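Glucoamylase (Thermoanaerobacterium thermosaccharolyticum, PDB 1LF6) hydrolyses terminal alpha-1,4-linked glucose units one after another from the non-reducing ends of starch-like chains, releasing beta-D-glucose. Local coordinates at residues Leu488-Asn493 with Asp549-Asn554; Gln434-Glu439 with Phe536-Arg541; Lys473-Ala478 with Tyr679-Ala684. All blocks are in the same frame, centred on the assembly; numbering follows the deposited sequence.

Interaction 1: residues Leu488-Asn493 with Asp549-Asn554; sequences LTYTEN and DPKILN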
loop_
_atom_site.group_PDB
_atom_site.type_symbol
_atom_site.label_atom_id
_atom_site.label_comp_id
_atom_site.label_asym_id
_atom_site.label_seq_id
_atom_site.Cartn_x
_atom_site.Cartn_y
_atom_site.Cartn_z
ATOM N N LEU A 488 -18.361 23.239 19.023
ATOM C CA LEU A 488 -17.142 23.612 18.318
ATOM C C LEU A 488 -17.117 23.287 16.824
ATOM O O LEU A 488 -16.417 23.953 16.066
ATOM C CB LEU A 488 -15.928 22.953 18.981
ATOM C CG LEU A 488 -15.546 23.466 20.373
ATOM C CD1 LEU A 488 -14.454 22.594 20.962
ATOM C CD2 LEU A 488 -15.076 24.904 20.273
ATOM N N THR A 489 -17.893 22.300 16.385
ATOM C CA THR A 489 -17.830 21.902 14.979
ATOM C C THR A 489 -19.130 21.897 14.182
ATOM O O THR A 489 -19.107 21.763 12.960
ATOM C CB THR A 489 -17.198 20.496 14.858
ATOM O OG1 THR A 489 -18.090 19.524 15.413
ATOM C CG2 THR A 489 -15.882 20.432 15.622
ATOM N N TYR A 490 -20.258 22.038 14.867
ATOM C CA TYR A 490 -21.552 22.029 14.195
ATOM C C TYR A 490 -22.044 23.446 13.864
ATOM O O TYR A 490 -22.423 24.207 14.753
ATOM C CB TYR A 490 -22.574 21.301 15.075
ATOM C CG TYR A 490 -23.922 21.079 14.428
ATOM C CD1 TYR A 490 -25.045 21.798 14.842
ATOM C CD2 TYR A 490 -24.083 20.127 13.420
ATOM C CE1 TYR A 490 -26.297 21.570 14.271
ATOM C CE2 TYR A 490 -25.327 19.890 12.843
ATOM C CZ TYR A 490 -26.429 20.613 13.275
ATOM O OH TYR A 490 -27.663 20.368 12.720
ATOM N N THR A 491 -22.036 23.802 12.584
ATOM C CA THR A 491 -22.500 25.127 12.197
ATOM C C THR A 491 -24.010 25.121 11.973
ATOM O O THR A 491 -24.601 24.096 11.636
ATOM C CB THR A 491 -21.813 25.633 10.904
ATOM O OG1 THR A 491 -22.136 27.018 10.701
ATOM C CG2 THR A 491 -22.276 24.818 9.691
ATOM N N GLU A 492 -24.624 26.277 12.186
ATOM C CA GLU A 492 -26.050 26.450 11.993
ATOM C C GLU A 492 -26.191 27.677 11.102
ATOM O O GLU A 492 -27.293 28.154 10.833
ATOM C CB GLU A 492 -26.724 26.673 13.345
ATOM C CG GLU A 492 -26.509 25.509 14.299
ATOM C CD GLU A 492 -26.757 25.869 15.741
ATOM O OE1 GLU A 492 -27.938 25.949 16.141
ATOM O OE2 GLU A 492 -25.765 26.088 16.476
ATOM N N ASN A 493 -25.051 28.160 10.620
ATOM C CA ASN A 493 -25.004 29.341 9.769
ATOM C C ASN A 493 -24.191 29.069 8.502
ATOM O O ASN A 493 -23.537 29.970 7.978
ATOM C CB ASN A 493 -24.362 30.488 10.552
ATOM C CG ASN A 493 -24.557 31.830 9.889
ATOM O OD1 ASN A 493 -23.784 32.755 10.118
ATOM N ND2 ASN A 493 -25.598 31.951 9.075
ATOM N N ASP A 549 -28.784 10.591 15.242
ATOM C CA ASP A 549 -28.724 11.944 15.785
ATOM C C ASP A 549 -29.076 12.895 14.639
ATOM O O ASP A 549 -28.453 12.851 13.579
ATOM C CB ASP A 549 -27.311 12.225 16.306
ATOM C CG ASP A 549 -27.189 13.577 16.979
ATOM O OD1 ASP A 549 -26.441 13.675 17.974
ATOM O OD2 ASP A 549 -27.827 14.544 16.516
ATOM N N PRO A 550 -30.084 13.761 14.830
ATOM C CA PRO A 550 -30.452 14.688 13.752
ATOM C C PRO A 550 -29.296 15.535 13.193
ATOM O O PRO A 550 -29.349 15.974 12.045
ATOM C CB PRO A 550 -31.570 15.530 14.380
ATOM C CG PRO A 550 -31.285 15.444 15.866
ATOM C CD PRO A 550 -30.887 14.006 16.042
ATOM N N LYS A 551 -28.253 15.759 13.989
ATOM C CA LYS A 551 -27.117 16.537 13.504
ATOM C C LYS A 551 -26.353 15.710 12.473
ATOM O O LYS A 551 -25.830 16.245 11.494
ATOM C CB LYS A 551 -26.195 16.944 14.661
ATOM C CG LYS A 551 -26.828 17.951 15.624
ATOM C CD LYS A 551 -25.794 18.549 16.560
ATOM C CE LYS A 551 -26.376 19.666 17.434
ATOM N NZ LYS A 551 -27.401 19.159 18.383
ATOM N N ILE A 552 -26.296 14.401 12.703
ATOM C CA ILE A 552 -25.633 13.484 11.781
ATOM C C ILE A 552 -26.429 13.429 10.476
ATOM O O ILE A 552 -25.862 13.520 9.389
ATOM C CB ILE A 552 -25.555 12.051 12.367
ATOM C CG1 ILE A 552 -24.607 12.032 13.574
ATOM C CG2 ILE A 552 -25.114 11.057 11.287
ATOM C CD1 ILE A 552 -23.172 12.402 13.243
ATOM N N LEU A 553 -27.747 13.277 10.587
ATOM C CA LEU A 553 -28.605 13.210 9.404
ATOM C C LEU A 553 -28.520 14.490 8.574
ATOM O O LEU A 553 -28.466 14.434 7.349
ATOM C CB LEU A 553 -30.060 12.944 9.818
ATOM C CG LEU A 553 -30.418 11.513 10.259
ATOM C CD1 LEU A 553 -30.081 10.532 9.147
ATOM C CD2 LEU A 553 -29.653 11.144 11.506
ATOM N N ASN A 554 -28.494 15.640 9.248
ATOM C CA ASN A 554 -28.409 16.923 8.563
ATOM C C ASN A 554 -27.109 17.024 7.768
ATOM O O ASN A 554 -27.086 17.523 6.642
ATOM C CB ASN A 554 -28.459 18.078 9.573
ATOM C CG ASN A 554 -29.855 18.328 10.122
ATOM O OD1 ASN A 554 -30.023 19.056 11.103
ATOM N ND2 ASN A 554 -30.860 17.740 9.488
#
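A chi1 near 180° in Y490 (-173°), which sends the ring away from its own backbone N, and a chi1 of -68° in K551, which turns the chain away from its carbonyl, let a tyrosine ring and a lysine chain reach out from their two backbones and meet flat side against flank. The lysine runs almost straight as far as CE and bends only at its last torsion, so that a whole row of methylenes crosses one face of the ring. CD is the atom over the centre, 3.6 Å from the centroid of the Y490 ring and close to the ring normal, a CH-pi contact. On either side of it the chain follows the ring: K551 CB rests 3.6 Å from Y490 CE2, nearer the hydroxyl end, while K551 CE lies 3.6 Å from Y490 CD1, over the CD1-CE1 side. The bend at chi4 lifts the ammonium group away from the face; K551 NZ is 5.3 Å from the centroid of Y490, so any cation-pi attraction is at most weak, and the charge also has a long, weak ion pair with D486. The contact is thus a worked case of the aliphatic part of a lysine serving as a hydrophobic surface. Near the plane of the same ring, at its edge, stands the side chain of N554, one turn further along the helix. The start of that helix is fixed by D549 in the N-cap position, whose OD2 accepts from K551 N at 2.8 Å. Placed just where helix 468-489 ends and strand 490-491 begins, Y490 also stacks edge-to-face with Y502 of the antiparallel partner strand 501-502, while I552 and L553 of helix 550-562 pack against Y609 of helix 600-612.

Interaction 2: residues Gln434-Glu439 with Phe536-Arg541; sequences QERWEE and FLELVR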
loop_
_atom_site.group_PDB
_atom_site.type_symbol
_atom_site.label_atom_id
_atom_site.label_comp_id
_atom_site.label_asym_id
_atom_site.label_seq_id
_atom_site.Cartn_x
_atom_site.Cartn_y
_atom_site.Cartn_z
ATOM N N GLN A 434 -3.327 18.790 13.048
ATOM C CA GLN A 434 -3.873 18.425 11.756
ATOM C C GLN A 434 -4.844 17.262 11.925
ATOM O O GLN A 434 -4.684 16.433 12.827
ATOM C CB GLN A 434 -2.746 18.070 10.777
ATOM C CG GLN A 434 -1.788 17.019 11.266
ATOM C CD GLN A 434 -0.498 16.975 10.458
ATOM O OE1 GLN A 434 0.234 15.993 10.503
ATOM N NE2 GLN A 434 -0.211 18.047 9.727
ATOM N N GLU A 435 -5.874 17.233 11.081
ATOM C CA GLU A 435 -6.866 16.173 11.115
ATOM C C GLU A 435 -6.307 14.995 10.328
ATOM O O GLU A 435 -5.158 15.047 9.882
ATOM C CB GLU A 435 -8.200 16.665 10.547
ATOM C CG GLU A 435 -8.086 17.670 9.401
ATOM C CD GLU A 435 -7.316 17.124 8.203
ATOM O OE1 GLU A 435 -6.113 17.420 8.070
ATOM O OE2 GLU A 435 -7.920 16.393 7.397
ATOM N N ARG A 436 -7.098 13.945 10.136
ATOM C CA ARG A 436 -6.568 12.752 9.476
ATOM C C ARG A 436 -6.045 12.849 8.038
ATOM O O ARG A 436 -5.332 11.959 7.587
ATOM C CB ARG A 436 -7.565 11.595 9.605
ATOM C CG ARG A 436 -8.827 11.690 8.790
ATOM C CD ARG A 436 -9.681 10.454 9.058
ATOM N NE ARG A 436 -10.845 10.347 8.183
ATOM C CZ ARG A 436 -11.607 9.262 8.093
ATOM N NH1 ARG A 436 -12.647 9.239 7.270
ATOM N NH2 ARG A 436 -11.327 8.195 8.828
ATOM N N TRP A 437 -6.378 13.911 7.311
ATOM C CA TRP A 437 -5.862 14.040 5.957
ATOM C C TRP A 437 -4.481 14.708 6.018
ATOM O O TRP A 437 -3.829 14.910 4.995
ATOM C CB TRP A 437 -6.821 14.848 5.082
ATOM C CG TRP A 437 -8.199 14.224 4.948
ATOM C CD1 TRP A 437 -9.395 14.885 4.940
ATOM C CD2 TRP A 437 -8.517 12.825 4.809
ATOM N NE1 TRP A 437 -10.435 13.990 4.814
ATOM C CE2 TRP A 437 -9.925 12.721 4.730
ATOM C CE3 TRP A 437 -7.750 11.654 4.745
ATOM C CZ2 TRP A 437 -10.584 11.492 4.591
ATOM C CZ3 TRP A 437 -8.409 10.426 4.607
ATOM C CH2 TRP A 437 -9.812 10.358 4.533
ATOM N N GLU A 438 -4.056 15.042 7.238
ATOM C CA GLU A 438 -2.745 15.648 7.502
ATOM C C GLU A 438 -2.528 17.011 6.854
ATOM O O GLU A 438 -1.409 17.330 6.442
ATOM C CB GLU A 438 -1.648 14.700 7.023
ATOM C CG GLU A 438 -1.892 13.241 7.377
ATOM C CD GLU A 438 -0.699 12.366 7.065
ATOM O OE1 GLU A 438 -0.498 12.014 5.882
ATOM O OE2 GLU A 438 0.055 12.048 8.007
ATOM N N GLU A 439 -3.573 17.829 6.787
ATOM C CA GLU A 439 -3.453 19.119 6.112
ATOM C C GLU A 439 -3.776 20.384 6.891
ATOM O O GLU A 439 -3.207 21.441 6.624
ATOM C CB GLU A 439 -4.328 19.092 4.854
ATOM C CG GLU A 439 -4.122 17.841 4.007
ATOM C CD GLU A 439 -5.127 17.722 2.874
ATOM O OE1 GLU A 439 -6.309 18.072 3.083
ATOM O OE2 GLU A 439 -4.742 17.256 1.783
ATOM N N PHE A 536 -16.749 13.023 9.393
ATOM C CA PHE A 536 -17.557 13.276 10.577
ATOM C C PHE A 536 -18.250 11.987 11.003
ATOM O O PHE A 536 -18.631 11.844 12.162
ATOM C CB PHE A 536 -18.607 14.361 10.317
ATOM C CG PHE A 536 -19.813 13.873 9.568
ATOM C CD1 PHE A 536 -19.755 13.648 8.196
ATOM C CD2 PHE A 536 -21.006 13.621 10.241
ATOM C CE1 PHE A 536 -20.865 13.177 7.503
ATOM C CE2 PHE A 536 -22.122 13.148 9.557
ATOM C CZ PHE A 536 -22.053 12.925 8.183
ATOM N N LEU A 537 -18.409 11.053 10.070
ATOM C CA LEU A 537 -19.059 9.787 10.395
ATOM C C LEU A 537 -18.258 9.004 11.427
ATOM O O LEU A 537 -18.725 7.985 11.945
ATOM C CB LEU A 537 -19.276 8.932 9.136
ATOM C CG LEU A 537 -20.363 9.418 8.168
ATOM C CD1 LEU A 537 -20.406 8.501 6.948
ATOM C CD2 LEU A 537 -21.722 9.453 8.880
ATOM N N GLU A 538 -17.049 9.477 11.718
ATOM C CA GLU A 538 -16.205 8.831 12.715
ATOM C C GLU A 538 -16.884 8.949 14.071
ATOM O O GLU A 538 -16.670 8.121 14.961
ATOM C CB GLU A 538 -14.836 9.496 12.767
ATOM C CG GLU A 538 -13.919 9.093 11.631
ATOM C CD GLU A 538 -13.462 7.655 11.743
ATOM O OE1 GLU A 538 -14.221 6.743 11.345
ATOM O OE2 GLU A 538 -12.340 7.436 12.249
ATOM N N LEU A 539 -17.700 9.995 14.211
ATOM C CA LEU A 539 -18.443 10.247 15.440
ATOM C C LEU A 539 -19.314 9.041 15.777
ATOM O O LEU A 539 -19.351 8.599 16.921
ATOM C CB LEU A 539 -19.337 11.488 15.291
ATOM C CG LEU A 539 -18.669 12.870 15.301
ATOM C CD1 LEU A 539 -19.638 13.903 14.734
ATOM C CD2 LEU A 539 -18.242 13.241 16.723
ATOM N N VAL A 540 -20.014 8.512 14.777
ATOM C CA VAL A 540 -20.878 7.351 14.987
ATOM C C VAL A 540 -20.065 6.048 15.010
ATOM O O VAL A 540 -20.314 5.160 15.826
ATOM C CB VAL A 540 -21.976 7.268 13.893
ATOM C CG1 VAL A 540 -22.748 8.593 13.815
ATOM C CG2 VAL A 540 -21.359 6.954 12.555
ATOM N N ARG A 541 -19.086 5.945 14.115
ATOM C CA ARG A 541 -18.222 4.772 14.033
ATOM C C ARG A 541 -17.580 4.453 15.389
ATOM O O ARG A 541 -17.463 3.289 15.779
ATOM C CB ARG A 541 -17.125 5.021 12.993
ATOM C CG ARG A 541 -16.171 3.855 12.758
ATOM C CD ARG A 541 -16.902 2.594 12.311
ATOM N NE ARG A 541 -15.965 1.601 11.792
ATOM C CZ ARG A 541 -15.455 1.602 10.560
ATOM N NH1 ARG A 541 -14.603 0.653 10.198
ATOM N NH2 ARG A 541 -15.808 2.529 9.677
HETATM O O HOH W 1 -9.705 7.205 11.138
#
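R436 occupies the second position of a type I beta turn from E435 to E438, and its CA is 10.9 Å from that of E538, in the short helix 538-541, so two long side chains have to bridge the gap. The turn lies in the (alpha/alpha) barrel of this family 15 glycoside hydrolase, in the loop after helix 414-428 that carries E435 and E438, the likely proton acceptor and proton donor. R436 runs extended from CG to NE and brings its guanidinium up to the carboxylate of E538, whose chain bends at chi2 (-70°). The two planes are 28° apart, and CG of E538 sits over one face of the guanidinium, toward its rim. R436 NH2 and E538 OE2 are 3.6 Å apart, a long salt bridge in which the oxygen is well out of the guanidinium plane and no N-H points at it. The stronger partner of R436 is E605, which pairs with NH1, while NE donates to S535 OG. Replacing E538 by an alanine would probably leave the NH2 side of R436 without this nearby negative charge and a water that links the two without the oxygen it donates to. In the turn, E435 is gripped by its neighbours: OE1 accepts from E439 N at 2.9 Å, nearly straight, and OE2 from W437 N, which approaches from above the carboxylate plane; OE2 also pairs with R504. Beside the charged pair, in the guanidinium plane at its edge, the water accepts from R436 NH2 at 3.0 Å and donates to E538 OE2 at 2.9 Å.

Interaction 3: residues Lys473-Ala478 with Tyr679-Ala684; sequences KYQEKA and YKRYVA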
loop_
_atom_site.group_PDB
_atom_site.type_symbol
_atom_site.label_atom_id
_atom_site.label_comp_id
_atom_site.label_asym_id
_atom_site.label_seq_id
_atom_site.Cartn_x
_atom_site.Cartn_y
_atom_site.Cartn_z
ATOM N N LYS A 473 -9.933 11.444 36.002
ATOM C CA LYS A 473 -9.401 12.569 35.237
ATOM C C LYS A 473 -9.654 12.407 33.732
ATOM O O LYS A 473 -10.123 13.329 33.063
ATOM C CB LYS A 473 -7.898 12.681 35.503
ATOM C CG LYS A 473 -7.197 13.804 34.767
ATOM C CD LYS A 473 -5.715 13.840 35.145
ATOM C CE LYS A 473 -4.968 14.912 34.375
ATOM N NZ LYS A 473 -5.587 16.257 34.554
ATOM N N TYR A 474 -9.335 11.227 33.213
ATOM C CA TYR A 474 -9.517 10.929 31.802
ATOM C C TYR A 474 -10.981 11.013 31.385
ATOM O O TYR A 474 -11.313 11.693 30.417
ATOM C CB TYR A 474 -8.967 9.535 31.493
ATOM C CG TYR A 474 -7.468 9.415 31.651
ATOM C CD1 TYR A 474 -6.872 8.183 31.896
ATOM C CD2 TYR A 474 -6.640 10.537 31.554
ATOM C CE1 TYR A 474 -5.490 8.064 32.045
ATOM C CE2 TYR A 474 -5.253 10.428 31.701
ATOM C CZ TYR A 474 -4.689 9.184 31.949
ATOM O OH TYR A 474 -3.323 9.070 32.119
ATOM N N GLN A 475 -11.858 10.332 32.120
ATOM C CA GLN A 475 -13.282 10.342 31.799
ATOM C C GLN A 475 -13.922 11.713 31.874
ATOM O O GLN A 475 -14.753 12.053 31.035
ATOM C CB GLN A 475 -14.052 9.385 32.702
ATOM C CG GLN A 475 -14.053 7.956 32.209
ATOM C CD GLN A 475 -14.702 7.771 30.837
ATOM O OE1 GLN A 475 -14.667 6.678 30.284
ATOM N NE2 GLN A 475 -15.293 8.833 30.289
ATOM N N GLU A 476 -13.552 12.495 32.883
ATOM C CA GLU A 476 -14.099 13.839 33.027
ATOM C C GLU A 476 -13.758 14.671 31.795
ATOM O O GLU A 476 -14.592 15.418 31.287
ATOM C CB GLU A 476 -13.533 14.516 34.278
ATOM C CG GLU A 476 -14.413 14.376 35.510
ATOM C CD GLU A 476 -13.774 14.969 36.756
ATOM O OE1 GLU A 476 -13.341 16.137 36.703
ATOM O OE2 GLU A 476 -13.710 14.266 37.787
ATOM N N LYS A 477 -12.521 14.540 31.330
ATOM C CA LYS A 477 -12.065 15.268 30.158
ATOM C C LYS A 477 -12.868 14.788 28.950
ATOM O O LYS A 477 -13.406 15.592 28.186
ATOM C CB LYS A 477 -10.571 15.015 29.938
ATOM C CG LYS A 477 -9.912 15.934 28.921
ATOM C CD LYS A 477 -9.901 17.394 29.384
ATOM C CE LYS A 477 -9.046 17.592 30.621
ATOM N NZ LYS A 477 -8.966 19.030 31.014
ATOM N N ALA A 478 -12.963 13.471 28.795
ATOM C CA ALA A 478 -13.697 12.874 27.683
ATOM C C ALA A 478 -15.139 13.365 27.627
ATOM O O ALA A 478 -15.641 13.717 26.556
ATOM C CB ALA A 478 -13.663 11.347 27.799
ATOM N N TYR A 679 -19.512 3.490 23.092
ATOM C CA TYR A 679 -20.879 3.452 22.603
ATOM C C TYR A 679 -21.878 3.450 23.762
ATOM O O TYR A 679 -22.849 4.210 23.761
ATOM C CB TYR A 679 -21.089 2.206 21.736
ATOM C CG TYR A 679 -22.532 1.952 21.366
ATOM C CD1 TYR A 679 -23.135 2.635 20.313
ATOM C CD2 TYR A 679 -23.308 1.056 22.102
ATOM C CE1 TYR A 679 -24.477 2.436 20.004
ATOM C CE2 TYR A 679 -24.651 0.852 21.803
ATOM C CZ TYR A 679 -25.228 1.544 20.755
ATOM O OH TYR A 679 -26.557 1.352 20.470
ATOM N N LYS A 680 -21.636 2.599 24.752
ATOM C CA LYS A 680 -22.538 2.494 25.890
ATOM C C LYS A 680 -22.666 3.787 26.684
ATOM O O LYS A 680 -23.734 4.098 27.200
ATOM C CB LYS A 680 -22.096 1.349 26.810
ATOM C CG LYS A 680 -22.482 -0.031 26.279
ATOM C CD LYS A 680 -21.910 -1.156 27.129
ATOM C CE LYS A 680 -20.388 -1.191 27.047
ATOM N NZ LYS A 680 -19.789 -2.301 27.838
ATOM N N ARG A 681 -21.587 4.553 26.759
ATOM C CA ARG A 681 -21.605 5.793 27.515
ATOM C C ARG A 681 -22.216 6.990 26.787
ATOM O O ARG A 681 -22.857 7.837 27.408
ATOM C CB ARG A 681 -20.184 6.155 27.945
ATOM C CG ARG A 681 -20.123 7.230 29.020
ATOM C CD ARG A 681 -18.692 7.577 29.396
ATOM N NE ARG A 681 -18.653 8.546 30.489
ATOM C CZ ARG A 681 -18.996 8.269 31.745
ATOM N NH1 ARG A 681 -18.940 9.214 32.674
ATOM N NH2 ARG A 681 -19.380 7.043 32.074
ATOM N N TYR A 682 -22.036 7.054 25.473
ATOM C CA TYR A 682 -22.517 8.198 24.709
ATOM C C TYR A 682 -23.620 7.971 23.691
ATOM O O TYR A 682 -24.467 8.841 23.493
ATOM C CB TYR A 682 -21.332 8.845 23.991
ATOM C CG TYR A 682 -20.198 9.233 24.910
ATOM C CD1 TYR A 682 -20.331 10.297 25.803
ATOM C CD2 TYR A 682 -18.983 8.547 24.879
ATOM C CE1 TYR A 682 -19.279 10.673 26.640
ATOM C CE2 TYR A 682 -17.926 8.913 25.711
ATOM C CZ TYR A 682 -18.079 9.981 26.583
ATOM O OH TYR A 682 -17.021 10.393 27.351
ATOM N N VAL A 683 -23.615 6.812 23.044
ATOM C CA VAL A 683 -24.602 6.524 22.010
ATOM C C VAL A 683 -25.711 5.544 22.377
ATOM O O VAL A 683 -26.766 5.551 21.746
ATOM C CB VAL A 683 -23.900 6.017 20.739
ATOM C CG1 VAL A 683 -24.919 5.686 19.663
ATOM C CG2 VAL A 683 -22.942 7.069 20.244
ATOM N N ALA A 684 -25.482 4.708 23.386
ATOM C CA ALA A 684 -26.487 3.735 23.800
ATOM C C ALA A 684 -27.808 4.428 24.134
ATOM O O ALA A 684 -27.828 5.677 24.192
ATOM C CB ALA A 684 -25.988 2.949 25.009
ATOM O OXT ALA A 684 -28.814 3.715 24.349
#
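Over one face of the R681 guanidinium lies CD of Q475, and in the plane at its edge is the hydroxyl of Y682; the Y682 ring in turn carries CG of R681 over the centre of one face. Amide and guanidinium are turned 48° from each other as the glutamine and arginine side chains run antiparallel alongside one another. Their closest atoms, Q475 NE2 and R681 NE, are 3.4 Å apart, but both are donors, so this is packing and not a bond. The arginine stretches out from a chi1 of -166° with its chain extended to NE, whereas Q475 folds at chi2 to bring its amide across. Here the C-terminal helix 676-682 reaches helix 468-489, one of the helices of the (alpha/alpha) barrel, through its side chains, with helix 445-464 also touching Q475 and Y682. One turn further along helix 468-489, A478 meets the Y682 hydroxyl, with Y682 OH 3.5 Å from A478 CB. D479, the next residue of that helix, joins the two: it forms a salt bridge with R681 NH1 through OD1 and a hydrogen bond with Y682 OH through OD2.

In the fold
Interactions 1 and 2, with centres 15 Å apart, are directly joined: I552 of helix 550-562 packs on segment 536-541, its CD1 lying 3.9 Å from V540 CG1 and its O 3.8 Å from F536 CE2. Interaction 3 touches neither. It is centred about 20 Å from interaction 1 and 19 Å from interaction 2, yet it shares helix 468-489 with interaction 1, which lies nested in the chain loop closed by interaction 3. Interaction 2 crosses both along the chain and alone includes the likely catalytic pair, E435 and E438. The other two lie farther from the chain's centre, about 34 Å against 20 Å, and away from the catalytic pair.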